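Local coordinates for lipoprotein (Mycoplasma mycoides subsp. capri, PDB 7ADK) that is probably a membrane-attached peptidase of the chymotrypsin-like PA clan, belonging to a mycoplasma family, at residues 596-601 with 606-611; 704-709 with 794-799; 697-702 with 708-713; 425-430 with 768-773. One frame throughout, in Å; residues are numbered along the deposited sequence.

Contact 1: residues 596-601 with 606-611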
# COMPACT_ATOMS: atom_id res chain seq x y z
N PHE B 596 -16.99 -23.11 19.16
CA PHE B 596 -18.37 -23.19 18.70
C PHE B 596 -18.95 -24.61 18.86
O PHE B 596 -18.60 -25.52 18.10
CB PHE B 596 -18.44 -22.69 17.26
CG PHE B 596 -19.85 -22.50 16.77
CD1 PHE B 596 -20.55 -21.33 17.09
CD2 PHE B 596 -20.46 -23.49 15.98
CE1 PHE B 596 -21.85 -21.14 16.61
CE2 PHE B 596 -21.75 -23.28 15.48
CZ PHE B 596 -22.44 -22.10 15.79
N SER B 597 -19.81 -24.82 19.86
CA SER B 597 -20.29 -26.15 20.25
C SER B 597 -21.46 -26.68 19.43
O SER B 597 -21.63 -27.90 19.34
CB SER B 597 -20.65 -26.11 21.72
OG SER B 597 -21.63 -25.12 21.94
N ASP B 598 -22.27 -25.81 18.82
CA ASP B 598 -23.37 -26.22 17.95
C ASP B 598 -22.87 -26.95 16.69
O ASP B 598 -21.86 -26.59 16.09
CB ASP B 598 -24.24 -25.02 17.52
CG ASP B 598 -24.83 -24.13 18.62
OD1 ASP B 598 -24.83 -24.52 19.79
OD2 ASP B 598 -25.36 -23.05 18.27
N SER B 599 -23.61 -27.97 16.26
CA SER B 599 -23.43 -28.60 14.95
C SER B 599 -23.84 -27.64 13.84
O SER B 599 -25.01 -27.32 13.73
CB SER B 599 -24.34 -29.82 14.91
OG SER B 599 -24.34 -30.43 13.63
N LEU B 600 -22.92 -27.22 12.97
CA LEU B 600 -23.26 -26.42 11.77
C LEU B 600 -24.08 -27.19 10.72
O LEU B 600 -24.57 -26.60 9.76
CB LEU B 600 -21.97 -25.85 11.14
CG LEU B 600 -21.73 -24.34 11.36
CD1 LEU B 600 -20.45 -23.94 10.64
CD2 LEU B 600 -22.84 -23.46 10.80
N LEU B 601 -24.23 -28.51 10.88
CA LEU B 601 -24.99 -29.40 9.99
C LEU B 601 -26.48 -29.53 10.37
O LEU B 601 -27.31 -29.78 9.49
CB LEU B 601 -24.29 -30.78 9.99
CG LEU B 601 -22.91 -30.75 9.31
CD1 LEU B 601 -22.05 -31.88 9.85
CD2 LEU B 601 -23.01 -30.91 7.80
N TYR B 606 -27.51 -23.86 11.01
CA TYR B 606 -27.16 -23.25 9.73
C TYR B 606 -28.02 -22.02 9.44
O TYR B 606 -27.50 -21.00 8.98
CB TYR B 606 -27.27 -24.30 8.61
CG TYR B 606 -26.72 -23.82 7.29
CD1 TYR B 606 -25.33 -23.82 7.08
CD2 TYR B 606 -27.56 -23.25 6.32
CE1 TYR B 606 -24.77 -23.22 5.94
CE2 TYR B 606 -27.02 -22.63 5.19
CZ TYR B 606 -25.62 -22.58 5.02
OH TYR B 606 -25.10 -21.88 3.99
N ALA B 607 -29.31 -22.06 9.78
CA ALA B 607 -30.23 -20.96 9.56
C ALA B 607 -29.84 -19.65 10.27
O ALA B 607 -30.33 -18.59 9.89
CB ALA B 607 -31.62 -21.41 9.97
N LYS B 608 -28.99 -19.70 11.30
CA LYS B 608 -28.45 -18.53 12.00
C LYS B 608 -27.38 -17.80 11.18
O LYS B 608 -27.16 -16.62 11.40
CB LYS B 608 -27.91 -18.93 13.39
CG LYS B 608 -28.99 -19.45 14.33
CD LYS B 608 -28.54 -19.66 15.78
CE LYS B 608 -27.62 -20.87 15.98
NZ LYS B 608 -27.13 -21.00 17.38
N PHE B 609 -26.74 -18.47 10.22
CA PHE B 609 -25.75 -17.91 9.29
C PHE B 609 -26.32 -17.71 7.86
O PHE B 609 -25.68 -17.08 7.02
CB PHE B 609 -24.56 -18.86 9.24
CG PHE B 609 -23.81 -19.11 10.53
CD1 PHE B 609 -22.64 -18.38 10.81
CD2 PHE B 609 -24.22 -20.12 11.41
CE1 PHE B 609 -21.88 -18.66 11.96
CE2 PHE B 609 -23.47 -20.39 12.57
CZ PHE B 609 -22.29 -19.67 12.84
N ASP B 610 -27.50 -18.26 7.57
CA ASP B 610 -28.14 -18.29 6.25
C ASP B 610 -28.67 -16.89 5.84
O ASP B 610 -29.84 -16.56 6.05
CB ASP B 610 -29.24 -19.36 6.29
CG ASP B 610 -29.92 -19.64 4.96
OD1 ASP B 610 -29.47 -19.13 3.92
OD2 ASP B 610 -30.90 -20.40 4.95
N ARG B 611 -27.79 -16.04 5.31
CA ARG B 611 -28.11 -14.65 4.95
C ARG B 611 -29.22 -14.52 3.90
O ARG B 611 -29.27 -15.33 2.97
CB ARG B 611 -26.83 -13.92 4.48
CG ARG B 611 -26.34 -14.32 3.08
CD ARG B 611 -25.03 -13.64 2.72
NE ARG B 611 -24.59 -13.94 1.35
CZ ARG B 611 -24.78 -13.20 0.28
NH1 ARG B 611 -24.27 -13.57 -0.85
NH2 ARG B 611 -25.46 -12.11 0.31
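Phe609 brings one edge of its ring, centred on CE2, against Phe596 and Leu600, and following it outward shows how one aromatic can close a turn of the chain. At its root, CB lies against Phe697 rather than the facing segment. CG stands beside the backbone N (chi1 -61°), which carries the ring toward 596-601. Along one side, CD2 and then CE2 meet a single methyl, Leu600 CD2, with CE2 3.6 Å from it. Farther out, Phe609 CZ lies 3.8 Å from Phe596 CZ. The two rings form an offset edge-to-face pair, the edge of Phe609 directed at the face of Phe596, with planes at 71° and centroids 5.8 Å apart.

Next to this apolar group runs a salt bridge. Lys608 NZ meets Asp598 OD2 at 2.9 Å, nearly in line with the C-O bond. The lysine chain bends at its third torsion (-73°), and the two side chains cross at about a right angle. Tyr606 contributes from the other end: its CB is 3.7 Å from Leu600 O, while its hydroxyl is hydrogen-bonded to Pro710 O.

Helix 603-606 makes the bend between the segments. Phe596 and Leu600 both rest on Leu771 of strand 769-778, Phe596 and Phe609 reach Thr765 of strand 761-765, and Phe697 packs on Tyr606 and Phe609.

Contact 2: residues 704-709 with 794-799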
# COMPACT_ATOMS: atom_id res chain seq x y z
N ARG B 704 -18.12 -26.99 -2.54
CA ARG B 704 -19.27 -27.41 -1.72
C ARG B 704 -19.57 -28.90 -1.84
O ARG B 704 -19.76 -29.42 -2.93
CB ARG B 704 -20.50 -26.57 -2.10
CG ARG B 704 -21.64 -26.65 -1.08
CD ARG B 704 -22.96 -26.18 -1.68
NE ARG B 704 -22.85 -24.88 -2.35
CZ ARG B 704 -23.83 -24.16 -2.84
NH1 ARG B 704 -25.08 -24.45 -2.67
NH2 ARG B 704 -23.57 -23.07 -3.50
N SER B 705 -19.74 -29.57 -0.70
CA SER B 705 -20.26 -30.95 -0.63
C SER B 705 -21.75 -30.98 -0.30
O SER B 705 -22.50 -31.68 -0.97
CB SER B 705 -19.47 -31.78 0.39
OG SER B 705 -19.91 -33.12 0.49
N PHE B 706 -22.19 -30.26 0.74
CA PHE B 706 -23.57 -30.32 1.21
C PHE B 706 -24.42 -29.29 0.46
O PHE B 706 -24.35 -28.09 0.69
CB PHE B 706 -23.61 -30.12 2.72
CG PHE B 706 -22.84 -31.20 3.46
CD1 PHE B 706 -23.34 -32.51 3.52
CD2 PHE B 706 -21.59 -30.90 4.02
CE1 PHE B 706 -22.58 -33.51 4.15
CE2 PHE B 706 -20.85 -31.90 4.67
CZ PHE B 706 -21.35 -33.20 4.73
N ILE B 707 -25.20 -29.77 -0.49
CA ILE B 707 -25.70 -28.95 -1.58
C ILE B 707 -26.68 -27.84 -1.18
O ILE B 707 -26.55 -26.71 -1.63
CB ILE B 707 -26.22 -29.91 -2.66
CG1 ILE B 707 -25.05 -30.63 -3.36
CG2 ILE B 707 -27.14 -29.24 -3.66
CD1 ILE B 707 -23.81 -29.82 -3.70
N ASP B 708 -27.62 -28.12 -0.28
CA ASP B 708 -28.53 -27.13 0.29
C ASP B 708 -27.90 -26.29 1.43
O ASP B 708 -28.61 -25.61 2.16
CB ASP B 708 -29.86 -27.80 0.68
CG ASP B 708 -29.80 -28.86 1.78
OD1 ASP B 708 -28.71 -29.34 2.16
OD2 ASP B 708 -30.88 -29.24 2.27
N LYS B 709 -26.56 -26.33 1.57
CA LYS B 709 -25.77 -25.65 2.61
C LYS B 709 -24.59 -24.91 1.97
O LYS B 709 -23.46 -25.40 2.03
CB LYS B 709 -25.23 -26.66 3.64
CG LYS B 709 -26.17 -27.68 4.26
CD LYS B 709 -27.03 -27.21 5.40
CE LYS B 709 -27.48 -28.44 6.17
NZ LYS B 709 -28.24 -28.14 7.38
N TYR B 794 -21.96 -36.71 9.94
CA TYR B 794 -23.02 -36.73 8.95
C TYR B 794 -23.11 -38.14 8.38
O TYR B 794 -22.08 -38.79 8.21
CB TYR B 794 -22.77 -35.70 7.84
CG TYR B 794 -24.00 -35.43 7.01
CD1 TYR B 794 -24.90 -34.44 7.43
CD2 TYR B 794 -24.24 -36.15 5.83
CE1 TYR B 794 -26.04 -34.16 6.66
CE2 TYR B 794 -25.40 -35.89 5.07
CZ TYR B 794 -26.30 -34.89 5.48
OH TYR B 794 -27.43 -34.64 4.79
N ASP B 795 -24.32 -38.60 8.09
CA ASP B 795 -24.57 -39.94 7.56
C ASP B 795 -25.11 -39.84 6.13
O ASP B 795 -26.09 -39.15 5.88
CB ASP B 795 -25.53 -40.66 8.52
CG ASP B 795 -25.76 -42.14 8.19
OD1 ASP B 795 -25.55 -42.57 7.04
OD2 ASP B 795 -26.17 -42.88 9.10
N TYR B 796 -24.48 -40.55 5.20
CA TYR B 796 -24.81 -40.57 3.78
C TYR B 796 -25.73 -41.73 3.34
O TYR B 796 -25.88 -41.96 2.15
CB TYR B 796 -23.50 -40.57 2.99
CG TYR B 796 -22.60 -39.39 3.26
CD1 TYR B 796 -22.94 -38.13 2.74
CD2 TYR B 796 -21.40 -39.55 3.97
CE1 TYR B 796 -22.05 -37.05 2.90
CE2 TYR B 796 -20.52 -38.47 4.14
CZ TYR B 796 -20.83 -37.22 3.57
OH TYR B 796 -19.96 -36.18 3.60
N LYS B 797 -26.32 -42.49 4.27
CA LYS B 797 -27.32 -43.54 3.98
C LYS B 797 -26.81 -44.57 2.96
O LYS B 797 -27.49 -44.96 2.02
CB LYS B 797 -28.68 -42.91 3.61
CG LYS B 797 -29.39 -42.20 4.78
CD LYS B 797 -28.93 -40.76 5.00
CE LYS B 797 -29.62 -40.12 6.20
NZ LYS B 797 -29.07 -38.77 6.47
N ASN B 798 -25.55 -44.98 3.14
CA ASN B 798 -24.77 -45.88 2.28
C ASN B 798 -24.47 -45.40 0.84
O ASN B 798 -23.98 -46.19 0.03
CB ASN B 798 -25.30 -47.32 2.37
CG ASN B 798 -25.30 -47.88 3.77
OD1 ASN B 798 -26.33 -48.04 4.40
ND2 ASN B 798 -24.16 -48.16 4.33
N LEU B 799 -24.69 -44.13 0.49
CA LEU B 799 -24.38 -43.58 -0.84
C LEU B 799 -22.89 -43.76 -1.20
O LEU B 799 -22.54 -44.13 -2.32
CB LEU B 799 -24.75 -42.09 -0.82
CG LEU B 799 -24.58 -41.36 -2.16
CD1 LEU B 799 -25.67 -41.76 -3.13
CD2 LEU B 799 -24.68 -39.86 -1.93
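Phe706 meets Tyr794 in an edge-to-face aromatic pair, and Tyr796 enlarges it to a three-ring cluster between the loop leading into strand 712-714 and the loop joining strands 783-792 and 807-809, all strands of the mixed sheet. Phe706 leads with CE1, which sits 3.5 Å above the plane of the Tyr794 ring and off its centre, toward the rim. The planes make 57°, well short of perpendicular, and the centroids are 4.8 Å apart. The same CE1 lies 3.8 Å from Tyr796 CE1, and the neighbouring Phe706 CZ comes nearer still, 3.5 Å from Tyr796 OH. Phe706 and Tyr796 cross at about a right angle, whereas Phe706 and Tyr794 slide past each other in opposite senses.

The tyrosines are also packed on one another: Tyr794 CD2 lies over a face of the Tyr796 ring. Their first torsions differ, CG being opposite the backbone N in Tyr794 (-165°) and next to it in Tyr796 (-58°), and in this way two residues of one loop bring their rings to the same phenylalanine. The phenolic oxygen of Tyr796 is hydrogen-bonded to Asp714 OD2, which should limit how the ring can shift, and Phe800 meets the ring edge-to-face.

Turns set the backbones of both loops. A type I beta turn runs from Phe706 to Lys709, and a type I' turn from Tyr796 to Leu799 overlaps an Asx turn in which Asp795 OD1 accepts from Lys797 N. On the phenylalanine side the turn is clasped by Arg704, whose NH1 donates to Ile707 O at 2.9 Å, with the oxygen in the guanidinium plane.

Contact 3: residues 697-702 with 708-713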
# COMPACT_ATOMS: atom_id res chain seq x y z
N PHE B 697 -20.94 -17.57 4.62
CA PHE B 697 -20.52 -18.63 3.72
C PHE B 697 -20.58 -18.26 2.22
O PHE B 697 -21.40 -17.46 1.78
CB PHE B 697 -21.37 -19.86 4.01
CG PHE B 697 -21.37 -20.35 5.45
CD1 PHE B 697 -20.16 -20.65 6.10
CD2 PHE B 697 -22.59 -20.53 6.13
CE1 PHE B 697 -20.17 -21.13 7.42
CE2 PHE B 697 -22.59 -21.06 7.42
CZ PHE B 697 -21.38 -21.35 8.07
N SER B 698 -19.69 -18.84 1.44
CA SER B 698 -19.52 -18.63 0.00
C SER B 698 -20.46 -19.49 -0.85
O SER B 698 -20.61 -20.69 -0.62
CB SER B 698 -18.08 -18.97 -0.34
OG SER B 698 -17.78 -18.66 -1.67
N TYR B 699 -21.07 -18.92 -1.89
CA TYR B 699 -21.88 -19.62 -2.89
C TYR B 699 -20.98 -20.18 -4.03
O TYR B 699 -21.36 -20.18 -5.19
CB TYR B 699 -23.04 -18.72 -3.38
CG TYR B 699 -24.20 -18.46 -2.42
CD1 TYR B 699 -24.00 -17.87 -1.16
CD2 TYR B 699 -25.52 -18.75 -2.83
CE1 TYR B 699 -25.08 -17.60 -0.31
CE2 TYR B 699 -26.62 -18.46 -1.99
CZ TYR B 699 -26.40 -17.89 -0.72
OH TYR B 699 -27.45 -17.56 0.07
N GLN B 700 -19.77 -20.64 -3.72
CA GLN B 700 -18.92 -21.40 -4.65
C GLN B 700 -19.45 -22.84 -4.82
O GLN B 700 -19.70 -23.53 -3.83
CB GLN B 700 -17.47 -21.39 -4.14
CG GLN B 700 -16.43 -21.24 -5.25
CD GLN B 700 -16.21 -22.48 -6.08
OE1 GLN B 700 -15.90 -23.55 -5.59
NE2 GLN B 700 -16.34 -22.41 -7.38
N ILE B 701 -19.63 -23.31 -6.06
CA ILE B 701 -20.15 -24.67 -6.33
C ILE B 701 -19.06 -25.74 -6.19
O ILE B 701 -19.31 -26.81 -5.66
CB ILE B 701 -20.81 -24.72 -7.72
CG1 ILE B 701 -22.02 -23.77 -7.85
CG2 ILE B 701 -21.19 -26.14 -8.15
CD1 ILE B 701 -23.25 -24.17 -7.06
N GLY B 702 -17.84 -25.46 -6.65
CA GLY B 702 -16.78 -26.45 -6.79
C GLY B 702 -16.36 -27.10 -5.49
O GLY B 702 -16.26 -28.32 -5.42
N ASP B 708 -27.62 -28.12 -0.28
CA ASP B 708 -28.53 -27.13 0.29
C ASP B 708 -27.90 -26.29 1.43
O ASP B 708 -28.61 -25.61 2.16
CB ASP B 708 -29.86 -27.80 0.68
CG ASP B 708 -29.80 -28.86 1.78
OD1 ASP B 708 -28.71 -29.34 2.16
OD2 ASP B 708 -30.88 -29.24 2.27
N LYS B 709 -26.56 -26.33 1.57
CA LYS B 709 -25.77 -25.65 2.61
C LYS B 709 -24.59 -24.91 1.97
O LYS B 709 -23.46 -25.40 2.03
CB LYS B 709 -25.23 -26.66 3.64
CG LYS B 709 -26.17 -27.68 4.26
CD LYS B 709 -27.03 -27.21 5.40
CE LYS B 709 -27.48 -28.44 6.17
NZ LYS B 709 -28.24 -28.14 7.38
N PRO B 710 -24.79 -23.74 1.34
CA PRO B 710 -23.69 -23.03 0.70
C PRO B 710 -22.53 -22.79 1.66
O PRO B 710 -22.72 -22.42 2.81
CB PRO B 710 -24.27 -21.75 0.10
CG PRO B 710 -25.63 -21.61 0.76
CD PRO B 710 -26.03 -23.03 1.14
N GLY B 711 -21.33 -23.08 1.17
CA GLY B 711 -20.07 -23.07 1.90
C GLY B 711 -19.86 -24.11 3.00
O GLY B 711 -18.93 -23.91 3.79
N LEU B 712 -20.61 -25.21 3.08
CA LEU B 712 -20.23 -26.38 3.89
C LEU B 712 -19.65 -27.47 3.00
O LEU B 712 -20.18 -27.80 1.93
CB LEU B 712 -21.40 -26.96 4.70
CG LEU B 712 -22.10 -26.05 5.72
CD1 LEU B 712 -23.01 -26.91 6.60
CD2 LEU B 712 -21.15 -25.33 6.66
N THR B 713 -18.58 -28.12 3.46
CA THR B 713 -17.96 -29.23 2.74
C THR B 713 -17.45 -30.35 3.64
O THR B 713 -17.24 -30.18 4.83
CB THR B 713 -16.91 -28.74 1.73
OG1 THR B 713 -16.67 -29.78 0.82
CG2 THR B 713 -15.55 -28.34 2.28
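Pro710 sets the CB-CG edge of its ring on the face of Tyr699, and this CH-pi contact begins the pairing as the chain leaves Lys709. Proline CB stands 4.1 Å from the centroid of the tyrosine ring and only 10° off its normal, so it is placed almost exactly over the centre. Proline CG continues along the same face to within 4.1 Å of Tyr699 CZ. The two side chains lie side by side and point the same way. Tyr699 reaches this position with CG next to its backbone N (chi1 -72°), and Gln176 of helix 176-192 touches both partners. The carbonyl of Pro710 then turns toward Phe697, whose CB and CG pack near its oxygen.

Gly711 follows with a positive phi of 68°. Lacking a side chain, it lets the backbones draw together, its CA 4.8 Å from that of Phe697. Ser698 O and Gly711 N approach each other here at a poor angle and are not bonded; instead both residues make backbone hydrogen bonds with Leu748, which ties the two passes of chain to a common partner.

Leu712 begins the strand. Its CD2 lies toward the rim of the Phe697 ring, 4.2 Å from Phe697 CZ, and both side chains also touch Ile747 of strand 737-747.

The whole is a textbook type II beta turn from Lys709 to Leu712, with proline and glycine at its two central positions. Leu712 N closes it on Lys709 O at 3.0 Å, and the turn delivers the chain directly into strand 712-714.

Contact 4: residues 425-430 with 768-773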
# COMPACT_ATOMS: atom_id res chain seq x y z
N THR B 425 0.25 -17.47 10.62
CA THR B 425 -0.48 -16.73 11.65
C THR B 425 -0.96 -17.67 12.76
O THR B 425 -1.14 -18.87 12.56
CB THR B 425 -1.63 -15.95 11.01
OG1 THR B 425 -1.13 -15.10 10.02
CG2 THR B 425 -2.35 -15.04 12.00
N MET B 426 -1.15 -17.12 13.95
CA MET B 426 -1.66 -17.81 15.12
C MET B 426 -2.66 -16.96 15.89
O MET B 426 -2.70 -15.74 15.75
CB MET B 426 -0.55 -18.19 16.12
CG MET B 426 0.72 -18.75 15.52
SD MET B 426 1.74 -19.73 16.64
CE MET B 426 2.51 -18.45 17.68
N TRP B 427 -3.42 -17.59 16.76
CA TRP B 427 -4.12 -16.93 17.85
C TRP B 427 -3.75 -17.53 19.18
O TRP B 427 -3.44 -18.72 19.29
CB TRP B 427 -5.63 -16.98 17.64
CG TRP B 427 -6.22 -18.35 17.67
CD1 TRP B 427 -6.80 -18.93 18.75
CD2 TRP B 427 -6.26 -19.35 16.61
NE1 TRP B 427 -7.18 -20.21 18.44
CE2 TRP B 427 -6.89 -20.52 17.13
CE3 TRP B 427 -5.84 -19.38 15.28
CZ2 TRP B 427 -7.08 -21.68 16.39
CZ3 TRP B 427 -6.05 -20.54 14.51
CH2 TRP B 427 -6.67 -21.68 15.06
N ILE B 428 -3.75 -16.71 20.21
CA ILE B 428 -3.63 -17.15 21.60
C ILE B 428 -4.93 -17.89 21.96
O ILE B 428 -6.02 -17.35 21.81
CB ILE B 428 -3.30 -15.92 22.47
CG1 ILE B 428 -2.61 -16.31 23.78
CG2 ILE B 428 -4.48 -14.98 22.74
CD1 ILE B 428 -1.87 -15.10 24.36
N MET B 429 -4.83 -19.14 22.42
CA MET B 429 -6.00 -19.90 22.85
C MET B 429 -6.00 -20.23 24.33
O MET B 429 -7.05 -20.19 24.96
CB MET B 429 -6.20 -21.13 21.96
CG MET B 429 -5.27 -22.31 22.21
SD MET B 429 -5.94 -23.89 21.64
CE MET B 429 -5.70 -23.69 19.88
N ASP B 430 -4.85 -20.50 24.94
CA ASP B 430 -4.79 -21.03 26.30
C ASP B 430 -3.47 -20.67 27.01
O ASP B 430 -2.49 -20.26 26.38
CB ASP B 430 -5.02 -22.55 26.22
CG ASP B 430 -5.33 -23.23 27.55
OD1 ASP B 430 -5.74 -22.54 28.50
OD2 ASP B 430 -5.16 -24.46 27.65
N ASN B 768 -16.95 -14.16 20.39
CA ASN B 768 -15.58 -14.66 20.43
C ASN B 768 -15.50 -16.19 20.58
O ASN B 768 -14.75 -16.73 21.40
CB ASN B 768 -14.73 -13.84 21.43
CG ASN B 768 -13.26 -13.81 21.11
OD1 ASN B 768 -12.83 -14.16 20.02
ND2 ASN B 768 -12.43 -13.38 22.01
N LYS B 769 -16.32 -16.90 19.79
CA LYS B 769 -16.32 -18.36 19.67
C LYS B 769 -15.56 -18.80 18.43
O LYS B 769 -15.99 -18.55 17.31
CB LYS B 769 -17.76 -18.90 19.64
CG LYS B 769 -18.36 -19.13 21.02
CD LYS B 769 -19.75 -19.76 20.91
CE LYS B 769 -20.38 -20.07 22.27
NZ LYS B 769 -21.20 -18.97 22.79
N LEU B 770 -14.46 -19.52 18.62
CA LEU B 770 -13.61 -20.13 17.61
C LEU B 770 -14.36 -21.23 16.86
O LEU B 770 -14.85 -22.18 17.46
CB LEU B 770 -12.37 -20.71 18.29
CG LEU B 770 -11.35 -19.68 18.78
CD1 LEU B 770 -10.33 -20.37 19.67
CD2 LEU B 770 -10.57 -19.08 17.63
N LEU B 771 -14.43 -21.12 15.54
CA LEU B 771 -15.33 -21.91 14.70
C LEU B 771 -14.58 -22.76 13.68
O LEU B 771 -14.80 -23.97 13.60
CB LEU B 771 -16.34 -20.95 14.04
CG LEU B 771 -17.27 -21.57 12.99
CD1 LEU B 771 -18.15 -22.66 13.56
CD2 LEU B 771 -18.18 -20.48 12.43
N ALA B 772 -13.67 -22.15 12.93
CA ALA B 772 -12.85 -22.87 11.95
C ALA B 772 -11.44 -22.27 11.81
O ALA B 772 -11.18 -21.17 12.27
CB ALA B 772 -13.60 -22.96 10.63
N VAL B 773 -10.51 -22.98 11.19
CA VAL B 773 -9.12 -22.55 10.96
C VAL B 773 -8.82 -22.49 9.47
O VAL B 773 -8.75 -23.52 8.82
CB VAL B 773 -8.11 -23.51 11.62
CG1 VAL B 773 -6.77 -22.81 11.71
CG2 VAL B 773 -8.56 -23.97 12.99
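Trp427 packs on Leu770 and Val773 in a purely apolar contact between two beta-sheets, strand 421-433 belonging to an antiparallel sheet and strand 769-778 to a mixed one. Such a junction is consistent with the two-barrel architecture of the PA clan, to which this peptidase family is assigned.

The indole is used in two ways at once. Over one face of its five-membered ring sits Leu770 CD2, 3.9 Å from the centroid and 22° off the normal, a CH-pi contact. The other methyl, Leu770 CD1, lies near the pyrrole rim, 3.4 Å from Trp427 NE1. At the far end the benzo edge takes over: Val773 CG1 is in the ring plane, 3.5 Å from Trp427 CH2, and CG2 approaches the same carbon. Leucine thus meets the indole from above and valine at the edge, its side chain crossing the indole at about a right angle.

The tryptophan takes the crowded position, CG lying between the backbone N and the carbonyl carbon (chi1 65°), which sends the ring across to the other sheet. Leu770 and Val773 are three residues apart and in a regular strand would face opposite ways. A classic beta bulge, in which Leu771 and Ala772 both face Val763, resets the alternation and explains how both can reach one indole.

Around this trio, Phe789 of strand 783-792 touches all three side chains. Ser762 and Arg764 of strand 761-765 pack on Trp427 and Leu770, while Trp427 is backbone-bonded to Gly446 of the neighbouring strand 442-447.

How the contacts relate
All four contacts are largely buried, but they lie at different distances from the middle of the chain. Centre to centre, contact 4 is about 15 Å out and joins two sheets with apolar groups alone. Contact 3, about 18 Å out with every touching residue buried, sets a loop on the turn entering strand 712-714 by CH-pi and close backbone packing; both reach the mixed sheet. Contacts 1 and 2, about 23 and 24 Å out, join loops and include partly exposed residues, and contact 1 adds a salt bridge. Two turns that meet at Lys709 serve contacts 2 and 3. Leu601 of contact 1 reaches both: its carbonyl probably accepts from Lys709 NZ, and its CD2 packs on Phe706 and Tyr794.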